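Local coordinates for chitinase (Pyrococcus furiosus, PDB 2CWR), which hydrolyses chitin and carries a chitin-binding domain, a small beta sandwich that probably keeps the enzyme attached to its insoluble polysaccharide substrate, at residues A[12-17]-A[25-30]; A[34-39]-A[66-71]; A[49-54]-A[80-85]. All coordinates share one frame; numbering follows the deposited sequence.

Contact 1 (A[12-17]-A[25-30]); sequences LEVKVN and YDVTLN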
# COMPACT_ATOMS: atom_id res chain seq x y z
N LEU A 12 -6.10 2.33 -8.16
CA LEU A 12 -4.84 2.34 -7.45
C LEU A 12 -3.72 2.12 -8.45
O LEU A 12 -3.85 1.32 -9.37
CB LEU A 12 -4.79 1.21 -6.40
CG LEU A 12 -3.46 1.05 -5.64
CD1 LEU A 12 -3.72 0.39 -4.29
CD2 LEU A 12 -2.46 0.22 -6.45
N GLU A 13 -2.64 2.87 -8.29
CA GLU A 13 -1.48 2.67 -9.15
C GLU A 13 -0.27 2.63 -8.24
O GLU A 13 -0.23 3.28 -7.20
CB GLU A 13 -1.35 3.77 -10.21
CG GLU A 13 -1.33 5.19 -9.69
CD GLU A 13 -1.21 6.20 -10.82
OE1 GLU A 13 -0.11 6.30 -11.41
OE2 GLU A 13 -2.22 6.87 -11.13
N VAL A 14 0.71 1.83 -8.62
CA VAL A 14 1.91 1.72 -7.83
C VAL A 14 3.13 1.57 -8.72
O VAL A 14 3.11 0.82 -9.70
CB VAL A 14 1.83 0.53 -6.84
CG1 VAL A 14 1.57 -0.77 -7.59
CG2 VAL A 14 3.12 0.44 -6.03
N LYS A 15 4.17 2.31 -8.38
CA LYS A 15 5.44 2.28 -9.10
C LYS A 15 6.37 1.44 -8.24
O LYS A 15 6.53 1.71 -7.05
CB LYS A 15 6.00 3.69 -9.24
CG LYS A 15 7.25 3.78 -10.10
CD LYS A 15 6.90 3.81 -11.58
CE LYS A 15 6.37 5.17 -12.01
NZ LYS A 15 5.21 5.62 -11.19
N VAL A 16 6.99 0.42 -8.84
CA VAL A 16 7.88 -0.46 -8.10
C VAL A 16 9.33 -0.40 -8.58
O VAL A 16 9.61 -0.38 -9.77
CB VAL A 16 7.41 -1.93 -8.22
CG1 VAL A 16 8.25 -2.82 -7.33
CG2 VAL A 16 5.94 -2.03 -7.86
N ASN A 17 10.24 -0.36 -7.61
CA ASN A 17 11.67 -0.33 -7.90
C ASN A 17 12.32 -1.38 -7.01
O ASN A 17 12.53 -1.16 -5.81
CB ASN A 17 12.24 1.06 -7.59
CG ASN A 17 13.76 1.09 -7.64
OD1 ASN A 17 14.37 0.55 -8.56
ND2 ASN A 17 14.37 1.73 -6.65
N TYR A 25 7.86 0.83 -3.10
CA TYR A 25 6.53 0.91 -3.68
C TYR A 25 5.97 2.31 -3.46
O TYR A 25 5.73 2.72 -2.32
CB TYR A 25 5.62 -0.13 -3.04
CG TYR A 25 6.05 -1.56 -3.33
CD1 TYR A 25 7.11 -2.14 -2.63
CD2 TYR A 25 5.43 -2.30 -4.33
CE1 TYR A 25 7.54 -3.43 -2.93
CE2 TYR A 25 5.85 -3.59 -4.64
CZ TYR A 25 6.91 -4.15 -3.93
OH TYR A 25 7.33 -5.42 -4.24
N ASP A 26 5.76 3.04 -4.55
CA ASP A 26 5.21 4.39 -4.49
C ASP A 26 3.77 4.27 -4.97
O ASP A 26 3.53 4.07 -6.16
CB ASP A 26 6.00 5.33 -5.41
CG ASP A 26 7.43 5.53 -4.93
OD1 ASP A 26 8.31 5.78 -5.78
OD2 ASP A 26 7.67 5.44 -3.71
N VAL A 27 2.83 4.39 -4.04
CA VAL A 27 1.42 4.24 -4.35
C VAL A 27 0.67 5.55 -4.54
O VAL A 27 0.92 6.52 -3.83
CB VAL A 27 0.70 3.44 -3.23
CG1 VAL A 27 -0.76 3.20 -3.59
CG2 VAL A 27 1.43 2.11 -2.99
N THR A 28 -0.24 5.56 -5.51
CA THR A 28 -1.07 6.73 -5.76
C THR A 28 -2.50 6.23 -5.87
O THR A 28 -2.79 5.30 -6.62
CB THR A 28 -0.71 7.45 -7.07
OG1 THR A 28 0.63 7.93 -7.00
CG2 THR A 28 -1.65 8.64 -7.30
N LEU A 29 -3.39 6.85 -5.10
CA LEU A 29 -4.80 6.47 -5.11
C LEU A 29 -5.60 7.56 -5.81
O LEU A 29 -5.56 8.72 -5.41
CB LEU A 29 -5.31 6.31 -3.68
CG LEU A 29 -4.55 5.33 -2.77
CD1 LEU A 29 -5.24 5.26 -1.41
CD2 LEU A 29 -4.52 3.96 -3.41
N ASN A 30 -6.31 7.17 -6.86
CA ASN A 30 -7.13 8.11 -7.61
C ASN A 30 -8.56 7.86 -7.18
O ASN A 30 -9.23 6.96 -7.68
CB ASN A 30 -6.94 7.87 -9.11
CG ASN A 30 -5.49 7.96 -9.53
OD1 ASN A 30 -4.86 9.02 -9.41
ND2 ASN A 30 -4.93 6.86 -10.01
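E13 and T28 face each other as a hydrogen-bonded pair in an antiparallel hairpin, and the glutamate shows how a strand side chain can use its whole length. Its CB lies near T28 O. CG, set between the backbone N and the carbonyl carbon (chi1 54°), comes within 3.5 Å of T28 CB, and the two side chains run alongside each other in the same direction. The extended chain then carries CD past T28 CB to the amide of N30, where N30 ND2 donates to E13 OE2 at 2.9 Å, nearly straight at 171°. The bond uses the lone pair turned away from OE1. It lies in the amide plane, although the carboxylate and amide planes are 61° apart. S11 OG is a second partner of the same ND2, so the amide is held from two residues.

The other face of the sheet, with L12, V14, V16, Y25, V27 and L29, is largely apolar. V16 CG1 lies over the Y25 ring, 4.1 Å from its centroid, while V14 CG2 sits at the ring edge and L12 CD1 meets L29 CD2 at 3.8 Å. Strand 10-18 is outermost in its four-stranded sheet. Beyond strand 22-31 comes strand 76-84, whose F81 ring meets Y25 nearly parallel, and across the sandwich L12 packs on V39, I94 and L96 of the second sheet.

Contact 2 (A[34-39]-A[66-71]); sequences QYDWTV and FTPVSW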
# COMPACT_ATOMS: atom_id res chain seq x y z
N GLN A 34 -12.80 12.26 -0.87
CA GLN A 34 -11.89 12.06 0.25
C GLN A 34 -12.41 10.96 1.15
O GLN A 34 -13.57 10.97 1.57
CB GLN A 34 -11.73 13.37 1.03
CG GLN A 34 -11.16 14.50 0.20
CD GLN A 34 -10.91 15.76 1.00
OE1 GLN A 34 -11.82 16.28 1.65
NE2 GLN A 34 -9.68 16.26 0.96
N TYR A 35 -11.55 9.98 1.44
CA TYR A 35 -11.94 8.86 2.29
C TYR A 35 -10.82 8.46 3.23
O TYR A 35 -9.65 8.75 2.98
CB TYR A 35 -12.28 7.63 1.44
CG TYR A 35 -13.35 7.83 0.40
CD1 TYR A 35 -13.08 8.50 -0.80
CD2 TYR A 35 -14.64 7.34 0.60
CE1 TYR A 35 -14.07 8.68 -1.77
CE2 TYR A 35 -15.64 7.51 -0.36
CZ TYR A 35 -15.35 8.17 -1.54
OH TYR A 35 -16.34 8.33 -2.48
N ASP A 36 -11.19 7.80 4.32
CA ASP A 36 -10.22 7.29 5.27
C ASP A 36 -10.01 5.89 4.71
O ASP A 36 -10.48 4.90 5.26
CB ASP A 36 -10.82 7.25 6.68
CG ASP A 36 -9.76 7.09 7.76
OD1 ASP A 36 -10.12 7.19 8.96
OD2 ASP A 36 -8.58 6.87 7.43
N TRP A 37 -9.32 5.84 3.57
CA TRP A 37 -9.07 4.60 2.84
C TRP A 37 -8.23 3.53 3.52
O TRP A 37 -7.65 3.75 4.58
CB TRP A 37 -8.43 4.95 1.48
CG TRP A 37 -7.24 5.85 1.59
CD1 TRP A 37 -7.21 7.20 1.41
CD2 TRP A 37 -5.89 5.46 1.89
NE1 TRP A 37 -5.93 7.68 1.58
CE2 TRP A 37 -5.10 6.63 1.88
CE3 TRP A 37 -5.28 4.23 2.18
CZ2 TRP A 37 -3.73 6.62 2.14
CZ3 TRP A 37 -3.91 4.21 2.44
CH2 TRP A 37 -3.15 5.40 2.42
N THR A 38 -8.17 2.37 2.87
CA THR A 38 -7.41 1.23 3.36
C THR A 38 -6.75 0.54 2.18
O THR A 38 -7.39 0.31 1.16
CB THR A 38 -8.32 0.20 4.05
OG1 THR A 38 -8.90 0.78 5.23
CG2 THR A 38 -7.53 -1.04 4.45
N VAL A 39 -5.46 0.24 2.30
CA VAL A 39 -4.75 -0.47 1.24
C VAL A 39 -4.14 -1.70 1.90
O VAL A 39 -3.33 -1.58 2.82
CB VAL A 39 -3.64 0.39 0.59
CG1 VAL A 39 -2.81 -0.45 -0.36
CG2 VAL A 39 -4.28 1.55 -0.18
N PHE A 66 -2.30 -0.43 5.19
CA PHE A 66 -1.93 0.97 5.24
C PHE A 66 -3.18 1.84 5.25
O PHE A 66 -4.13 1.57 4.52
CB PHE A 66 -1.06 1.33 4.03
CG PHE A 66 0.34 0.80 4.10
CD1 PHE A 66 1.25 1.33 5.01
CD2 PHE A 66 0.74 -0.24 3.27
CE1 PHE A 66 2.55 0.84 5.08
CE2 PHE A 66 2.05 -0.75 3.33
CZ PHE A 66 2.95 -0.21 4.24
N THR A 67 -3.16 2.85 6.10
CA THR A 67 -4.27 3.79 6.23
C THR A 67 -3.67 5.19 6.19
O THR A 67 -2.49 5.38 6.51
CB THR A 67 -5.04 3.58 7.53
OG1 THR A 67 -4.12 3.52 8.63
CG2 THR A 67 -5.84 2.27 7.46
N PRO A 68 -4.46 6.20 5.80
CA PRO A 68 -3.93 7.56 5.73
C PRO A 68 -3.70 8.34 7.00
O PRO A 68 -4.39 8.15 8.00
CB PRO A 68 -4.94 8.27 4.84
CG PRO A 68 -6.23 7.61 5.25
CD PRO A 68 -5.85 6.14 5.30
N VAL A 69 -2.70 9.21 6.95
CA VAL A 69 -2.44 10.11 8.05
C VAL A 69 -3.48 11.21 7.75
O VAL A 69 -3.97 11.29 6.62
CB VAL A 69 -1.00 10.67 8.02
CG1 VAL A 69 -0.03 9.59 8.48
CG2 VAL A 69 -0.65 11.15 6.62
N SER A 70 -3.81 12.03 8.74
CA SER A 70 -4.84 13.07 8.59
C SER A 70 -4.96 13.86 7.28
O SER A 70 -6.07 14.05 6.79
CB SER A 70 -4.75 14.06 9.75
OG SER A 70 -3.55 14.81 9.71
N TRP A 71 -3.84 14.30 6.72
CA TRP A 71 -3.87 15.11 5.50
C TRP A 71 -3.86 14.36 4.17
O TRP A 71 -3.94 14.97 3.10
CB TRP A 71 -2.67 16.06 5.50
CG TRP A 71 -1.35 15.34 5.62
CD1 TRP A 71 -0.66 15.09 6.77
CD2 TRP A 71 -0.61 14.70 4.57
NE1 TRP A 71 0.47 14.35 6.50
CE2 TRP A 71 0.52 14.10 5.16
CE3 TRP A 71 -0.80 14.59 3.18
CZ2 TRP A 71 1.46 13.38 4.41
CZ3 TRP A 71 0.14 13.88 2.44
CH2 TRP A 71 1.26 13.28 3.06
O HOH W 1 -6.44 6.71 8.85
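V39 and F66 form a hydrogen-bonded antiparallel pair in the five-stranded sheet of this beta sandwich, and beside this pair P68 makes a CH-pi contact with W37. The two backbone bonds are F66 N to V39 O at 2.8 Å and V39 N to F66 O at 2.9 Å. The chain enters strand 38-43 through an inverse gamma turn centred on D36.

The W37 and P68 side chains come together from opposite directions, the proline ring lying over the indole face. P68 CD is 3.5 Å from the centroid of the six-membered ring, only 13° off the normal, and P68 CB is 3.4 Å from W37 CE2. The ring can reach under the proline because CG of W37 stands between the backbone N and the carbonyl carbon (chi1 52°). The indole N-H is satisfied by N72 O, which helps to set the turn of the ring, and F79 of the other sheet stacks with W37. The T67 and T38 side chains lie side by side, pointing the same way, and T67 CG2 is 3.7 Å from W37 O. Beside the proline, one water donates to D36 OD2 and to P68 O, 2.6 Å from each oxygen, and so bridges the two segments.

Contact 3 (A[49-54]-A[80-85]); sequences VGSFWS and GFIVNG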
# COMPACT_ATOMS: atom_id res chain seq x y z
N VAL A 49 8.16 -5.12 5.93
CA VAL A 49 8.23 -3.70 5.60
C VAL A 49 9.32 -2.99 6.40
O VAL A 49 9.31 -3.01 7.63
CB VAL A 49 6.87 -3.00 5.86
CG1 VAL A 49 6.97 -1.51 5.55
CG2 VAL A 49 5.79 -3.65 5.01
N GLY A 50 10.27 -2.38 5.69
CA GLY A 50 11.37 -1.69 6.34
C GLY A 50 11.06 -0.27 6.78
O GLY A 50 11.55 0.18 7.81
N SER A 51 10.26 0.44 5.99
CA SER A 51 9.88 1.81 6.32
C SER A 51 8.69 2.19 5.46
O SER A 51 8.36 1.49 4.50
CB SER A 51 11.04 2.78 6.07
OG SER A 51 11.40 2.83 4.70
N PHE A 52 8.05 3.30 5.81
CA PHE A 52 6.89 3.78 5.06
C PHE A 52 6.69 5.26 5.34
O PHE A 52 7.28 5.81 6.27
CB PHE A 52 5.64 2.98 5.44
CG PHE A 52 5.32 3.03 6.91
CD1 PHE A 52 6.02 2.24 7.82
CD2 PHE A 52 4.35 3.91 7.39
CE1 PHE A 52 5.77 2.33 9.19
CE2 PHE A 52 4.09 4.00 8.76
CZ PHE A 52 4.81 3.21 9.66
N TRP A 53 5.85 5.90 4.53
CA TRP A 53 5.58 7.32 4.70
C TRP A 53 4.20 7.72 4.20
O TRP A 53 3.62 7.06 3.33
CB TRP A 53 6.65 8.14 3.97
CG TRP A 53 6.83 7.76 2.53
CD1 TRP A 53 6.15 8.27 1.45
CD2 TRP A 53 7.71 6.76 2.01
NE1 TRP A 53 6.57 7.64 0.30
CE2 TRP A 53 7.52 6.71 0.61
CE3 TRP A 53 8.65 5.89 2.60
CZ2 TRP A 53 8.24 5.83 -0.21
CZ3 TRP A 53 9.36 5.02 1.78
CH2 TRP A 53 9.14 5.00 0.39
N SER A 54 3.68 8.81 4.77
CA SER A 54 2.37 9.36 4.42
C SER A 54 1.22 8.43 4.78
O SER A 54 0.11 8.58 4.26
CB SER A 54 2.32 9.69 2.93
OG SER A 54 3.34 10.61 2.60
N GLY A 80 3.97 5.62 0.37
CA GLY A 80 4.87 4.60 -0.11
C GLY A 80 5.51 3.80 1.00
O GLY A 80 5.40 4.15 2.18
N PHE A 81 6.19 2.73 0.62
CA PHE A 81 6.84 1.88 1.60
C PHE A 81 7.93 1.06 0.93
O PHE A 81 7.95 0.91 -0.30
CB PHE A 81 5.82 0.96 2.28
CG PHE A 81 5.01 0.12 1.33
CD1 PHE A 81 5.38 -1.20 1.05
CD2 PHE A 81 3.88 0.63 0.70
CE1 PHE A 81 4.64 -1.98 0.17
CE2 PHE A 81 3.13 -0.15 -0.18
CZ PHE A 81 3.51 -1.46 -0.44
N ILE A 82 8.84 0.55 1.74
CA ILE A 82 9.94 -0.27 1.26
C ILE A 82 9.79 -1.65 1.87
O ILE A 82 9.48 -1.78 3.05
CB ILE A 82 11.30 0.35 1.67
CG1 ILE A 82 11.52 1.65 0.88
CG2 ILE A 82 12.43 -0.65 1.44
CD1 ILE A 82 12.79 2.39 1.23
N VAL A 83 9.97 -2.67 1.05
CA VAL A 83 9.84 -4.04 1.52
C VAL A 83 11.16 -4.77 1.33
O VAL A 83 11.76 -4.72 0.25
CB VAL A 83 8.73 -4.80 0.75
CG1 VAL A 83 8.61 -6.23 1.27
CG2 VAL A 83 7.41 -4.08 0.89
N ASN A 84 11.60 -5.45 2.38
CA ASN A 84 12.84 -6.21 2.33
C ASN A 84 12.47 -7.68 2.34
O ASN A 84 11.50 -8.08 2.98
CB ASN A 84 13.71 -5.89 3.54
CG ASN A 84 14.10 -4.42 3.61
OD1 ASN A 84 13.79 -3.73 4.58
ND2 ASN A 84 14.79 -3.94 2.58
N GLY A 85 13.23 -8.50 1.62
CA GLY A 85 12.92 -9.91 1.60
C GLY A 85 13.73 -10.70 0.59
O GLY A 85 14.71 -10.20 0.04
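W53 and G80 pair across the edge of the four-stranded sheet, and the contact between their two strands shows three kinds of interaction at work together. The first is backbone hydrogen bonding. W53 N donates to G80 O at 3.0 Å, and the return bond from G80 N to W53 O is weak. Further along, I82 faces two residues rather than one: G50 N donates to I82 O at 2.8 Å, while I82 N donates to S51 O at 3.0 Å. The extra residue makes a beta bulge, with G50 in a helix-like backbone conformation (phi -83°, psi -37°) between extended neighbours.

The second kind is ring against backbone. The indole of W53 turns back over the opposite strand, its CG between the backbone N and the carbonyl carbon (chi1 53°), and lies across the bare main chain of G80. G80 O stands 3.5 Å above the centre of the ring plane, and F81 N lies over the same system nearer the rim. With no side chain on G80, the ring can settle directly on the peptide. At the ring's edge, W53 CZ3 meets I82 CG1 at 4.1 Å, and E24 and D26 of strand 22-31 touch the tryptophan as well.

Apolar packing is the third, on the face that carries V49, F52, F81 and V83. F52 CB touches F81 CB at 3.8 Å, and V49 CG1 reaches F81 CB at 4.3 Å. This face looks into the sandwich, where the F81 ring stacks with F66 and V49 packs on V64.

A bulged outermost strand, with an aromatic-lined inner face and a tryptophan laid flat over the outer one, is in this protein one margin of a two-sheet beta sandwich, consistent with its membership of the cellulose-binding-domain family.

All three contacts share one sandwich core. Contacts 1 and 3 belong to the same sheet, since strands 22-31 and 76-84 are neighbours in it: Y25 N lies 2.8 Å from F81 O, a probable hydrogen bond, and D26 OD2 lies 3.6 Å from W53 CZ2 on the outer face. Contact 2 belongs to the facing sheet and meets both across the interior. L29 CD1 reaches W37 CD2 at 3.4 Å, and F66 CE2 lies 3.5 Å from F81 CD2. Centres are about 13 to 16 Å apart. Contact 1 precedes the other two along the chain, whereas the segments of contacts 2 and 3 alternate, so the chain passes back and forth between the two sheets.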